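Local coordinates for protein aspartokinase (Arabidopsis thaliana, PDB 2CDQ) that catalyses the ATP-dependent phosphorylation of L-aspartate, the first step of the plant pathway to lysine, threonine, methionine and isoleucine, at residues E78-C83 and G128-K133; T178-T183 and W220-V225; A421-I426 and F464-A469. One frame throughout, in Å; residues are numbered along the deposited sequence.

Contact 1. Residues E78-C83 and G128-K133; sequences EKAVSC and GIAMMK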
loop_
_atom_site.group_PDB
_atom_site.type_symbol
_atom_site.label_atom_id
_atom_site.label_comp_id
_atom_site.label_asym_id
_atom_site.label_seq_id
_atom_site.Cartn_x
_atom_site.Cartn_y
_atom_site.Cartn_z
ATOM N N GLU A 78 -24.503 -22.122 13.798
ATOM C CA GLU A 78 -23.308 -22.393 14.601
ATOM C C GLU A 78 -23.618 -23.198 15.861
ATOM O O GLU A 78 -22.880 -24.120 16.197
ATOM C CB GLU A 78 -22.587 -21.097 14.989
ATOM C CG GLU A 78 -21.389 -20.737 14.115
ATOM C CD GLU A 78 -21.656 -19.539 13.212
ATOM O OE1 GLU A 78 -21.915 -18.429 13.741
ATOM O OE2 GLU A 78 -21.590 -19.706 11.973
ATOM N N LYS A 79 -24.704 -22.844 16.549
ATOM C CA LYS A 79 -25.072 -23.499 17.804
ATOM C C LYS A 79 -25.489 -24.944 17.578
ATOM O O LYS A 79 -25.124 -25.834 18.355
ATOM C CB LYS A 79 -26.171 -22.721 18.538
ATOM C CG LYS A 79 -25.634 -21.607 19.434
ATOM C CD LYS A 79 -26.703 -21.040 20.361
ATOM C CE LYS A 79 -26.197 -19.802 21.104
ATOM N NZ LYS A 79 -27.238 -19.203 21.989
ATOM N N ALA A 80 -26.238 -25.169 16.499
ATOM C CA ALA A 80 -26.686 -26.508 16.122
ATOM C C ALA A 80 -25.519 -27.487 15.935
ATOM O O ALA A 80 -25.623 -28.653 16.319
ATOM C CB ALA A 80 -27.543 -26.445 14.868
ATOM N N VAL A 81 -24.413 -27.004 15.365
ATOM C CA VAL A 81 -23.232 -27.832 15.089
ATOM C C VAL A 81 -22.763 -28.614 16.321
ATOM O O VAL A 81 -22.254 -29.737 16.192
ATOM C CB VAL A 81 -22.060 -26.987 14.499
ATOM C CG1 VAL A 81 -20.734 -27.740 14.558
ATOM C CG2 VAL A 81 -22.359 -26.579 13.067
ATOM N N SER A 82 -22.958 -28.043 17.508
ATOM C CA SER A 82 -22.399 -28.643 18.721
ATOM C C SER A 82 -23.288 -28.638 19.974
ATOM O O SER A 82 -22.773 -28.642 21.092
ATOM C CB SER A 82 -21.033 -28.014 19.027
ATOM O OG SER A 82 -21.091 -26.601 18.908
ATOM N N CYS A 83 -24.607 -28.655 19.803
ATOM C CA CYS A 83 -25.501 -28.721 20.967
ATOM C C CYS A 83 -26.126 -30.109 21.195
ATOM O O CYS A 83 -26.680 -30.375 22.263
ATOM C CB CYS A 83 -26.589 -27.645 20.890
ATOM S SG CYS A 83 -27.783 -27.880 19.555
ATOM N N GLY A 128 -31.189 -31.377 11.557
ATOM C CA GLY A 128 -30.246 -32.024 10.650
ATOM C C GLY A 128 -28.803 -31.643 10.936
ATOM O O GLY A 128 -27.955 -32.512 11.130
ATOM N N ILE A 129 -28.535 -30.338 10.967
ATOM C CA ILE A 129 -27.215 -29.798 11.319
ATOM C C ILE A 129 -26.734 -30.350 12.671
ATOM O O ILE A 129 -25.571 -30.733 12.812
ATOM C CB ILE A 129 -27.216 -28.232 11.324
ATOM C CG1 ILE A 129 -27.688 -27.694 9.969
ATOM C CG2 ILE A 129 -25.824 -27.674 11.650
ATOM C CD1 ILE A 129 -28.162 -26.267 9.988
ATOM N N ALA A 130 -27.646 -30.405 13.641
ATOM C CA ALA A 130 -27.348 -30.890 14.989
ATOM C C ALA A 130 -26.898 -32.343 15.000
ATOM O O ALA A 130 -25.941 -32.685 15.693
ATOM C CB ALA A 130 -28.550 -30.708 15.894
ATOM N N MET A 131 -27.601 -33.185 14.238
ATOM C CA MET A 131 -27.260 -34.607 14.088
ATOM C C MET A 131 -25.901 -34.825 13.430
ATOM O O MET A 131 -25.102 -35.649 13.887
ATOM C CB MET A 131 -28.336 -35.342 13.271
ATOM C CG MET A 131 -29.202 -36.316 14.067
ATOM S SD MET A 131 -28.588 -38.019 14.118
ATOM C CE MET A 131 -27.239 -37.931 15.305
ATOM N N MET A 132 -25.655 -34.071 12.360
ATOM C CA MET A 132 -24.505 -34.285 11.490
ATOM C C MET A 132 -23.239 -33.572 11.972
ATOM O O MET A 132 -22.133 -33.928 11.556
ATOM C CB MET A 132 -24.845 -33.853 10.056
ATOM C CG MET A 132 -26.132 -34.466 9.480
ATOM S SD MET A 132 -26.135 -36.273 9.378
ATOM C CE MET A 132 -24.830 -36.536 8.170
ATOM N N LYS A 133 -23.413 -32.574 12.841
ATOM C CA LYS A 133 -22.313 -31.731 13.360
ATOM C C LYS A 133 -21.470 -31.063 12.262
ATOM O O LYS A 133 -20.268 -30.857 12.435
ATOM C CB LYS A 133 -21.417 -32.518 14.324
ATOM C CG LYS A 133 -22.160 -33.158 15.486
ATOM C CD LYS A 133 -21.205 -33.477 16.625
ATOM C CE LYS A 133 -21.950 -33.975 17.852
ATOM N NZ LYS A 133 -22.366 -35.394 17.696
HETATM O O HOH W 1 -24.471 -31.376 17.807
#
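Val-81 O is approached by a water and by Lys-133. The water donates a weak hydrogen bond to it, and the aliphatic start of Lys-133 lies against it, with CB 3.5 Å from Val-81 O and CG equally close. Lys-133 CA adds a C-H...O contact, bent to 134° at the hydrogen. The same water donates to Ala-130 O at 2.9 Å and so bridges the two backbones, although more acceptors surround it than it has protons, and its bonds cannot all be made at once. No direct hydrogen bond links the segments. A second carbonyl, Ala-80 O, faces the side of the helix ending at Met-132: Ala-130 CA approaches it at 3.1 Å in a C-H...O contact.

Apolar atoms fill the adjoining side. Ile-129 uses one methyl, CG2, which the chi1 of -56° sets anti to the backbone N; it reaches Ala-80 CB at 3.8 Å and Val-81 CG2 at 3.9 Å. The Val-81 and Ile-129 side chains cross obliquely, and Leu-135 touches both. Lys-133, with positive phi (55°), is where the chain leaves the helix, and the end of its side chain leads away from the contact.

The segments lie on helices 69-80 and 113-132 and the turns that follow, in the amino acid kinase domain, away from the annotated sites. The CA atoms of the small Ala-80 and Ala-130 are 4.6 Å apart, and those of Val-81 and Lys-133 4.4 Å. The chemistry implies a junction held by methyl packing and C-H...O contacts, with a water that can bridge Val-81 O, weakly, and Ala-130 O.

Contact 2. Residues T178-T183 and W220-V225; sequences TTDDFT and WKTGAV
Asp-180 places its carboxylate against the backbone N-H groups of Lys-221 and Thr-222. OD1 accepts from Thr-222 N at 2.8 Å, on the syn side but 34° out of the carboxylate plane. The Lys-221 N-H is shared: it points almost straight at OD2 (3.3 Å, 176°) and at a poorer angle toward OD1, both bonds weak. Thr-222 OG1 also donates to OD1; its modelled separation is implausibly short and its length is doubtful at this resolution. That hydroxyl sits between the backbone N and carbonyl carbon of Thr-222 (chi1 45°), from where OG1 can in turn accept a weak bond from Ala-224 N at 3.4 Å.

Trp-220 N donates to Thr-178 O at 2.8 Å. Thr-178 also bonds through its backbone to Lys-218, so this bond prolongs the pairing of strand 177-178 with strand 209-219. Lys-221 meets Asp-180 through its aliphatic CG, 3.4 Å from OD2; its NZ is 6.7 Å from that oxygen.

Farther along, the Phe-182 ring offers its edge to Val-225 O, lying in the ring plane 3.6 Å from CE1; Arg-138 and Asp-141 of helix 137-161 also touch the Phe-182 side chain. The chemistry implies that one carboxylate, accepting from two successive N-H groups, weakly from Lys-221, ties the turn joining strands 209-219 and 225-227 to the neighbouring loop, with the Val-225 side chain about 8 Å from that of substrate-binding Glu-148.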
loop_
_atom_site.group_PDB
_atom_site.type_symbol
_atom_site.label_atom_id
_atom_site.label_comp_id
_atom_site.label_asym_id
_atom_site.label_seq_id
_atom_site.Cartn_x
_atom_site.Cartn_y
_atom_site.Cartn_z
ATOM N N THR A 178 -26.954 -17.587 -10.862
ATOM C CA THR A 178 -25.758 -17.309 -10.077
ATOM C C THR A 178 -24.683 -18.398 -10.181
ATOM O O THR A 178 -24.985 -19.544 -10.521
ATOM C CB THR A 178 -26.170 -17.110 -8.608
ATOM O OG1 THR A 178 -26.636 -15.767 -8.433
ATOM C CG2 THR A 178 -25.026 -17.342 -7.681
ATOM N N THR A 179 -23.430 -18.027 -9.897
ATOM C CA THR A 179 -22.336 -19.002 -9.759
ATOM C C THR A 179 -22.541 -19.854 -8.512
ATOM O O THR A 179 -23.263 -19.468 -7.596
ATOM C CB THR A 179 -20.932 -18.338 -9.693
ATOM O OG1 THR A 179 -20.819 -17.541 -8.505
ATOM C CG2 THR A 179 -20.671 -17.479 -10.924
ATOM N N ASP A 180 -21.895 -21.011 -8.469
ATOM C CA ASP A 180 -22.159 -21.962 -7.401
ATOM C C ASP A 180 -21.199 -21.852 -6.209
ATOM O O ASP A 180 -21.007 -22.829 -5.481
ATOM C CB ASP A 180 -22.230 -23.389 -7.958
ATOM C CG ASP A 180 -23.238 -23.521 -9.092
ATOM O OD1 ASP A 180 -24.323 -24.087 -8.865
ATOM O OD2 ASP A 180 -22.951 -23.048 -10.212
ATOM N N ASP A 181 -20.602 -20.675 -6.007
ATOM C CA ASP A 181 -19.866 -20.408 -4.761
ATOM C C ASP A 181 -20.802 -19.713 -3.787
ATOM O O ASP A 181 -21.370 -18.666 -4.094
ATOM C CB ASP A 181 -18.557 -19.624 -4.968
ATOM C CG ASP A 181 -18.545 -18.812 -6.244
ATOM O OD1 ASP A 181 -18.342 -19.406 -7.325
ATOM O OD2 ASP A 181 -18.712 -17.579 -6.166
ATOM N N PHE A 182 -20.947 -20.305 -2.606
ATOM C CA PHE A 182 -22.130 -20.071 -1.789
ATOM C C PHE A 182 -22.222 -18.754 -0.993
ATOM O O PHE A 182 -23.160 -17.971 -1.178
ATOM C CB PHE A 182 -22.469 -21.317 -0.965
ATOM C CG PHE A 182 -23.074 -22.410 -1.791
ATOM C CD1 PHE A 182 -24.428 -22.373 -2.131
ATOM C CD2 PHE A 182 -22.291 -23.450 -2.277
ATOM C CE1 PHE A 182 -24.995 -23.369 -2.922
ATOM C CE2 PHE A 182 -22.849 -24.450 -3.063
ATOM C CZ PHE A 182 -24.202 -24.407 -3.389
ATOM N N THR A 183 -21.260 -18.504 -0.116
ATOM C CA THR A 183 -21.274 -17.268 0.646
ATOM C C THR A 183 -21.274 -16.048 -0.299
ATOM O O THR A 183 -21.754 -14.973 0.066
ATOM C CB THR A 183 -20.104 -17.247 1.652
ATOM O OG1 THR A 183 -20.265 -18.339 2.575
ATOM C CG2 THR A 183 -20.052 -15.928 2.435
ATOM N N TRP A 220 -26.104 -22.019 -11.046
ATOM C CA TRP A 220 -26.249 -22.474 -12.429
ATOM C C TRP A 220 -26.271 -24.003 -12.533
ATOM O O TRP A 220 -27.199 -24.569 -13.114
ATOM C CB TRP A 220 -25.153 -21.852 -13.315
ATOM C CG TRP A 220 -25.148 -22.249 -14.796
ATOM C CD1 TRP A 220 -24.057 -22.648 -15.526
ATOM C CD2 TRP A 220 -26.266 -22.266 -15.711
ATOM N NE1 TRP A 220 -24.424 -22.913 -16.826
ATOM C CE2 TRP A 220 -25.770 -22.691 -16.969
ATOM C CE3 TRP A 220 -27.638 -21.971 -15.590
ATOM C CZ2 TRP A 220 -26.596 -22.827 -18.102
ATOM C CZ3 TRP A 220 -28.463 -22.109 -16.722
ATOM C CH2 TRP A 220 -27.933 -22.531 -17.957
ATOM N N LYS A 221 -25.278 -24.667 -11.944
ATOM C CA LYS A 221 -25.146 -26.120 -12.091
ATOM C C LYS A 221 -25.527 -26.961 -10.861
ATOM O O LYS A 221 -25.546 -28.192 -10.933
ATOM C CB LYS A 221 -23.757 -26.497 -12.636
ATOM C CG LYS A 221 -22.557 -25.983 -11.832
ATOM C CD LYS A 221 -21.267 -26.039 -12.662
ATOM C CE LYS A 221 -20.878 -27.479 -13.025
ATOM N NZ LYS A 221 -19.785 -27.549 -14.034
ATOM N N THR A 222 -25.842 -26.306 -9.747
ATOM C CA THR A 222 -26.353 -27.016 -8.567
ATOM C C THR A 222 -27.869 -26.909 -8.478
ATOM O O THR A 222 -28.530 -27.791 -7.922
ATOM C CB THR A 222 -25.763 -26.481 -7.242
ATOM O OG1 THR A 222 -25.781 -25.047 -7.253
ATOM C CG2 THR A 222 -24.339 -26.976 -7.032
ATOM N N GLY A 223 -28.406 -25.818 -9.022
ATOM C CA GLY A 223 -29.824 -25.486 -8.888
ATOM C C GLY A 223 -30.183 -25.094 -7.465
ATOM O O GLY A 223 -31.354 -24.902 -7.153
ATOM N N ALA A 224 -29.160 -24.962 -6.617
ATOM C CA ALA A 224 -29.323 -24.745 -5.178
ATOM C C ALA A 224 -29.389 -23.260 -4.782
ATOM O O ALA A 224 -28.827 -22.393 -5.462
ATOM C CB ALA A 224 -28.209 -25.463 -4.410
ATOM N N VAL A 225 -30.079 -22.986 -3.674
ATOM C CA VAL A 225 -30.283 -21.619 -3.195
ATOM C C VAL A 225 -28.951 -20.954 -2.853
ATOM O O VAL A 225 -28.073 -21.560 -2.230
ATOM C CB VAL A 225 -31.242 -21.565 -1.976
ATOM C CG1 VAL A 225 -31.566 -20.125 -1.616
ATOM C CG2 VAL A 225 -32.535 -22.335 -2.270
#

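Contact 3. Residues A421-I426 and F464-A469; sequences AIISLI and FIVNEA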
loop_
_atom_site.group_PDB
_atom_site.type_symbol
_atom_site.label_atom_id
_atom_site.label_comp_id
_atom_site.label_asym_id
_atom_site.label_seq_id
_atom_site.Cartn_x
_atom_site.Cartn_y
_atom_site.Cartn_z
ATOM N N ALA A 421 -7.995 3.595 14.798
ATOM C CA ALA A 421 -9.217 3.932 14.074
ATOM C C ALA A 421 -8.857 4.684 12.806
ATOM O O ALA A 421 -7.824 5.360 12.763
ATOM C CB ALA A 421 -10.141 4.773 14.948
ATOM N N ILE A 422 -9.707 4.563 11.783
ATOM C CA ILE A 422 -9.512 5.256 10.509
ATOM C C ILE A 422 -10.514 6.398 10.364
ATOM O O ILE A 422 -11.719 6.183 10.474
ATOM C CB ILE A 422 -9.728 4.325 9.285
ATOM C CG1 ILE A 422 -9.235 2.886 9.541
ATOM C CG2 ILE A 422 -9.150 4.964 8.016
ATOM C CD1 ILE A 422 -7.939 2.513 8.895
ATOM N N ILE A 423 -10.020 7.609 10.122
ATOM C CA ILE A 423 -10.870 8.701 9.648
ATOM C C ILE A 423 -10.651 8.824 8.146
ATOM O O ILE A 423 -9.526 9.016 7.688
ATOM C CB ILE A 423 -10.561 10.054 10.358
ATOM C CG1 ILE A 423 -10.922 9.974 11.841
ATOM C CG2 ILE A 423 -11.298 11.227 9.684
ATOM C CD1 ILE A 423 -10.229 11.016 12.691
ATOM N N SER A 424 -11.722 8.679 7.380
ATOM C CA SER A 424 -11.649 8.858 5.936
ATOM C C SER A 424 -12.268 10.189 5.542
ATOM O O SER A 424 -13.405 10.481 5.908
ATOM C CB SER A 424 -12.348 7.712 5.202
ATOM O OG SER A 424 -11.484 6.602 5.031
ATOM N N LEU A 425 -11.506 10.993 4.810
ATOM C CA LEU A 425 -12.021 12.220 4.220
ATOM C C LEU A 425 -12.427 11.986 2.769
ATOM O O LEU A 425 -11.591 11.649 1.926
ATOM C CB LEU A 425 -10.977 13.331 4.309
ATOM C CG LEU A 425 -11.045 14.367 5.437
ATOM C CD1 LEU A 425 -11.720 13.851 6.710
ATOM C CD2 LEU A 425 -9.649 14.923 5.728
ATOM N N ILE A 426 -13.717 12.149 2.493
ATOM C CA ILE A 426 -14.261 12.014 1.146
ATOM C C ILE A 426 -14.583 13.410 0.625
ATOM O O ILE A 426 -15.502 14.069 1.122
ATOM C CB ILE A 426 -15.557 11.158 1.127
ATOM C CG1 ILE A 426 -15.458 9.948 2.084
ATOM C CG2 ILE A 426 -15.927 10.768 -0.301
ATOM C CD1 ILE A 426 -14.449 8.873 1.703
ATOM N N PHE A 464 -6.732 8.631 7.342
ATOM C CA PHE A 464 -5.794 8.799 8.453
ATOM C C PHE A 464 -5.995 7.690 9.461
ATOM O O PHE A 464 -7.130 7.390 9.838
ATOM C CB PHE A 464 -6.028 10.103 9.219
ATOM C CG PHE A 464 -6.161 11.315 8.363
ATOM C CD1 PHE A 464 -7.134 12.261 8.657
ATOM C CD2 PHE A 464 -5.316 11.527 7.279
ATOM C CE1 PHE A 464 -7.270 13.399 7.884
ATOM C CE2 PHE A 464 -5.444 12.661 6.494
ATOM C CZ PHE A 464 -6.423 13.600 6.794
ATOM N N ILE A 465 -4.900 7.107 9.926
ATOM C CA ILE A 465 -4.974 6.195 11.068
ATOM C C ILE A 465 -4.684 6.955 12.365
ATOM O O ILE A 465 -3.655 7.621 12.514
ATOM C CB ILE A 465 -4.089 4.942 10.894
ATOM C CG1 ILE A 465 -4.781 3.944 9.967
ATOM C CG2 ILE A 465 -3.799 4.282 12.236
ATOM C CD1 ILE A 465 -4.793 4.351 8.507
ATOM N N VAL A 466 -5.622 6.840 13.290
ATOM C CA VAL A 466 -5.622 7.610 14.503
ATOM C C VAL A 466 -5.820 6.612 15.668
ATOM O O VAL A 466 -6.009 5.412 15.424
ATOM C CB VAL A 466 -6.728 8.685 14.376
ATOM C CG1 VAL A 466 -8.062 8.200 14.941
ATOM C CG2 VAL A 466 -6.288 10.003 14.978
ATOM N N ASN A 467 -5.740 7.070 16.917
ATOM C CA ASN A 467 -6.092 6.192 18.040
ATOM C C ASN A 467 -7.597 6.149 18.302
ATOM O O ASN A 467 -8.274 7.181 18.251
ATOM C CB ASN A 467 -5.350 6.586 19.320
ATOM C CG ASN A 467 -3.870 6.286 19.247
ATOM O OD1 ASN A 467 -3.459 5.218 18.776
ATOM N ND2 ASN A 467 -3.055 7.229 19.707
ATOM N N GLU A 468 -8.115 4.955 18.591
ATOM C CA GLU A 468 -9.551 4.770 18.833
ATOM C C GLU A 468 -10.137 5.780 19.828
ATOM O O GLU A 468 -11.221 6.318 19.601
ATOM C CB GLU A 468 -9.856 3.326 19.261
ATOM C CG GLU A 468 -11.274 3.086 19.797
ATOM C CD GLU A 468 -12.381 3.155 18.742
ATOM O OE1 GLU A 468 -13.566 3.092 19.146
ATOM O OE2 GLU A 468 -12.091 3.263 17.525
ATOM N N ALA A 469 -9.402 6.046 20.906
ATOM C CA ALA A 469 -9.866 6.933 21.975
ATOM C C ALA A 469 -10.024 8.404 21.564
ATOM O O ALA A 469 -10.830 9.122 22.150
ATOM C CB ALA A 469 -8.952 6.818 23.188
#
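Phe-464 leans its side chain along the neighbouring strand toward Leu-425. CB lies 4.0 Å from Ile-423 O, and CG stays near the same oxygen. The first torsion, chi1 -48°, keeps CG beside the backbone N, the atom that donates to Ile-423 O, and so sends the ring past that oxygen. CD1 then comes within 4.4 Å of Ile-423 CG2. At the far end the Leu-425 CD2 methyl sits against the CE1-CZ side of the ring, 3.6 Å from CE1; the two side chains meet at a slant. Phe-440, on helix 432-446, meets the ring with its plane turned by about 60°.

The backbones pair antiparallel, with the strand axes at 138°. Ile-423 and Phe-464 form one hydrogen-bonded pair, with Phe-464 N reaching Ile-423 O at 2.8 Å; Ala-421 and Val-466 form the other, where Val-466 N meets Ala-421 O at 2.7 Å. Between them Ile-422 and Ile-465 are a non-hydrogen-bonded pair whose side chains run side by side, Ile-422 CD1 being 3.6 Å from Ile-465 CG1. Their face is opposite to that of Phe-464 and Val-466, and the side chain of Ile-422 lies about 5 Å from that of the lysine-binding Asp-373. Past the strand end, Glu-468 bends back so that OE2 lies 3.6 Å from Ala-421 CB, while the same OE2 accepts from Asn-340 N.

Strands 420-427 and 461-467 are the two inner strands of a four-stranded antiparallel sheet, consistent with the ferredoxin-like ACT fold. Ala-421, Ile-423 and Val-466 pack against helix 468-483. The chemistry implies a buried sheet centre whose peptide groups pair with each other, one face lying against helices and the other, at Ile-422, lying near Asp-373.

Overall arrangement
The contacts follow one another along the chain, each closing before the next opens. Contacts 1 and 2 both belong to the amino acid kinase domain, their centres 23 Å apart and their nearest atoms about 10 Å apart. Contact 1 joins segments on helices 69-80 and 113-132; contact 2 joins loops that follow strands 177-178 and 209-219 of the large mixed sheet, near the substrate site. Contact 3 lies in the ACT region, 40 Å from contact 1 and 38 Å from contact 2 between centres, and across the chain's centre from contact 2. The separation matches the enzyme's division into a catalytic part and a regulatory part that binds lysine and S-adenosylmethionine.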